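Local atomic coordinates of Ispd/ispf bifunctional enzyme (Campylobacter jejuni, PDB entry 1W55), a protein that makes 4-diphosphocytidyl-2-C-methyl-D-erythritol from CTP and methylerythritol phosphate, and cyclises its 2-phosphate to methylerythritol 2,4-cyclodiphosphate with release of CMP, in isoprenoid precursor biosynthesis. Residues F208-G213 / S360-Y365. Numbering follows the deposited sequence.
Sequences FEIFTG and SVNLKY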
loop_
_atom_site.group_PDB
_atom_site.type_symbol
_atom_site.label_atom_id
_atom_site.label_comp_id
_atom_site.label_asym_id
_atom_site.label_seq_id
_atom_site.Cartn_x
_atom_site.Cartn_y
_atom_site.Cartn_z
ATOM N N PHE A 208 -6.423 -4.783 18.689
ATOM C CA PHE A 208 -5.808 -3.884 19.661
ATOM C C PHE A 208 -6.588 -3.784 20.955
ATOM O O PHE A 208 -6.276 -2.936 21.777
ATOM C CB PHE A 208 -5.567 -2.487 19.061
ATOM C CG PHE A 208 -4.550 -2.474 17.930
ATOM C CD1 PHE A 208 -4.853 -1.875 16.706
ATOM C CD2 PHE A 208 -3.300 -3.083 18.080
ATOM C CE1 PHE A 208 -3.915 -1.877 15.649
ATOM C CE2 PHE A 208 -2.366 -3.090 17.031
ATOM C CZ PHE A 208 -2.677 -2.484 15.821
ATOM N N GLU A 209 -7.580 -4.654 21.154
ATOM C CA GLU A 209 -8.382 -4.603 22.386
ATOM C C GLU A 209 -7.525 -4.749 23.622
ATOM O O GLU A 209 -6.546 -5.524 23.654
ATOM C CB GLU A 209 -9.535 -5.627 22.398
ATOM C CG GLU A 209 -10.617 -5.330 21.375
ATOM C CD GLU A 209 -11.918 -6.108 21.584
ATOM O OE1 GLU A 209 -12.990 -5.612 21.151
ATOM O OE2 GLU A 209 -11.885 -7.213 22.148
ATOM N N ILE A 210 -7.882 -3.978 24.635
ATOM C CA ILE A 210 -7.167 -4.006 25.897
ATOM C C ILE A 210 -8.155 -4.281 27.038
ATOM O O ILE A 210 -9.213 -3.654 27.107
ATOM C CB ILE A 210 -6.351 -2.691 26.101
ATOM C CG1 ILE A 210 -5.249 -2.600 25.036
ATOM C CG2 ILE A 210 -5.752 -2.618 27.506
ATOM C CD1 ILE A 210 -4.450 -1.287 25.047
ATOM N N PHE A 211 -7.799 -5.228 27.910
ATOM C CA PHE A 211 -8.686 -5.685 28.977
ATOM C C PHE A 211 -8.261 -5.170 30.340
ATOM O O PHE A 211 -7.075 -5.249 30.700
ATOM C CB PHE A 211 -8.726 -7.215 29.001
ATOM C CG PHE A 211 -9.367 -7.816 27.795
ATOM C CD1 PHE A 211 -8.788 -7.669 26.536
ATOM C CD2 PHE A 211 -10.545 -8.545 27.917
ATOM C CE1 PHE A 211 -9.383 -8.221 25.417
ATOM C CE2 PHE A 211 -11.146 -9.103 26.804
ATOM C CZ PHE A 211 -10.573 -8.935 25.551
ATOM N N THR A 212 -9.230 -4.656 31.094
ATOM C CA THR A 212 -8.977 -4.112 32.426
ATOM C C THR A 212 -9.211 -5.170 33.493
ATOM O O THR A 212 -10.140 -5.964 33.376
ATOM C CB THR A 212 -9.901 -2.882 32.742
ATOM O OG1 THR A 212 -9.695 -2.484 34.105
ATOM C CG2 THR A 212 -11.396 -3.268 32.766
ATOM N N GLY A 213 -8.381 -5.157 34.533
ATOM C CA GLY A 213 -8.584 -5.996 35.703
ATOM C C GLY A 213 -8.482 -5.185 36.984
ATOM O O GLY A 213 -7.680 -4.252 37.080
ATOM N N SER A 360 -4.764 -2.363 39.791
ATOM C CA SER A 360 -5.300 -2.235 38.441
ATOM C C SER A 360 -4.266 -2.717 37.432
ATOM O O SER A 360 -3.067 -2.433 37.545
ATOM C CB SER A 360 -5.697 -0.795 38.090
ATOM O OG SER A 360 -6.455 -0.213 39.122
ATOM N N VAL A 361 -4.765 -3.390 36.410
ATOM C CA VAL A 361 -3.932 -4.009 35.397
ATOM C C VAL A 361 -4.584 -3.764 34.021
ATOM O O VAL A 361 -5.807 -3.667 33.917
ATOM C CB VAL A 361 -3.848 -5.501 35.768
ATOM C CG1 VAL A 361 -4.015 -6.421 34.591
ATOM C CG2 VAL A 361 -2.621 -5.770 36.623
ATOM N N ASN A 362 -3.762 -3.603 32.987
ATOM C CA ASN A 362 -4.233 -3.593 31.610
ATOM C C ASN A 362 -3.533 -4.738 30.883
ATOM O O ASN A 362 -2.315 -4.900 30.986
ATOM C CB ASN A 362 -3.942 -2.248 30.926
ATOM C CG ASN A 362 -5.137 -1.290 30.961
ATOM O OD1 ASN A 362 -6.200 -1.610 31.494
ATOM N ND2 ASN A 362 -4.967 -0.120 30.371
ATOM N N LEU A 363 -4.323 -5.554 30.193
ATOM C CA LEU A 363 -3.829 -6.679 29.418
ATOM C C LEU A 363 -4.143 -6.426 27.949
ATOM O O LEU A 363 -5.228 -5.931 27.619
ATOM C CB LEU A 363 -4.576 -7.952 29.807
ATOM C CG LEU A 363 -4.282 -8.811 31.023
ATOM C CD1 LEU A 363 -5.162 -10.093 30.908
ATOM C CD2 LEU A 363 -2.779 -9.150 31.135
ATOM N N LYS A 364 -3.204 -6.783 27.080
ATOM C CA LYS A 364 -3.447 -6.804 25.639
ATOM C C LYS A 364 -3.230 -8.230 25.156
ATOM O O LYS A 364 -2.764 -9.078 25.922
ATOM C CB LYS A 364 -2.472 -5.880 24.922
ATOM C CG LYS A 364 -1.045 -6.370 24.979
ATOM C CD LYS A 364 -0.085 -5.397 24.341
ATOM C CE LYS A 364 1.348 -5.877 24.518
ATOM N NZ LYS A 364 2.300 -5.207 23.594
ATOM N N TYR A 365 -3.557 -8.487 23.893
ATOM C CA TYR A 365 -3.247 -9.776 23.277
ATOM C C TYR A 365 -1.768 -9.880 22.965
ATOM O O TYR A 365 -1.162 -8.943 22.444
ATOM C CB TYR A 365 -4.046 -9.983 21.987
ATOM C CG TYR A 365 -5.534 -10.076 22.200
ATOM C CD1 TYR A 365 -6.408 -9.285 21.452
ATOM C CD2 TYR A 365 -6.075 -10.962 23.126
ATOM C CE1 TYR A 365 -7.785 -9.369 21.617
ATOM C CE2 TYR A 365 -7.466 -11.047 23.314
ATOM C CZ TYR A 365 -8.305 -10.235 22.552
ATOM O OH TYR A 365 -9.670 -10.301 22.710
HETATM O O HOH W 1 -4.582 -6.258 22.041
HETATM O O HOH W 2 -7.471 -1.429 34.191
#
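The ring of F211 turns an edge toward the face of Y365 in an offset edge-to-face pair. The two rings belong to an antiparallel strand pair in the mixed sheet of the IspF domain. Segment 208-213 leads into a strand that runs antiparallel to 360-365, at the end where the chain enters from the IspD part. The ring planes stand at 61° and the centroids are 5.5 Å apart. The leading edge is CE1 and CZ; F211 CE1 comes to 3.7 Å from Y365 CZ. Y365 OH and L363 O lie at the edge of the F211 ring. E209 CB approaches the Y365 ring obliquely, and the E209 carboxylate runs alongside it. F298 meets both rings, edge-to-face with F211 and at a shallower angle with Y365.

F211 with L363 and G213 with V361 are hydrogen-bonded pairs. F211 N to L363 O is short, 2.7 Å. L363 and V361 share the F211 side of the sheet, where both pack on helix 248-260.

I210, T212 and N362 occupy the other side, facing neighbouring subunits of the hexamer. I210 CG2, anti to the backbone N, is thereby placed 3.8 Å from N362 CG, and the two side chains cross at about a right angle. N362 ND2 bonds to I210 O of one neighbouring subunit. E209 OE1 makes a salt bridge to K364 NZ of another, and OE2 one to R335 of that same subunit.

Two waters bridge the segments. One links T212 OG1 to V361 O. The other donates to E209 O at 2.6 Å and accepts from Y365 N at 3.1 Å.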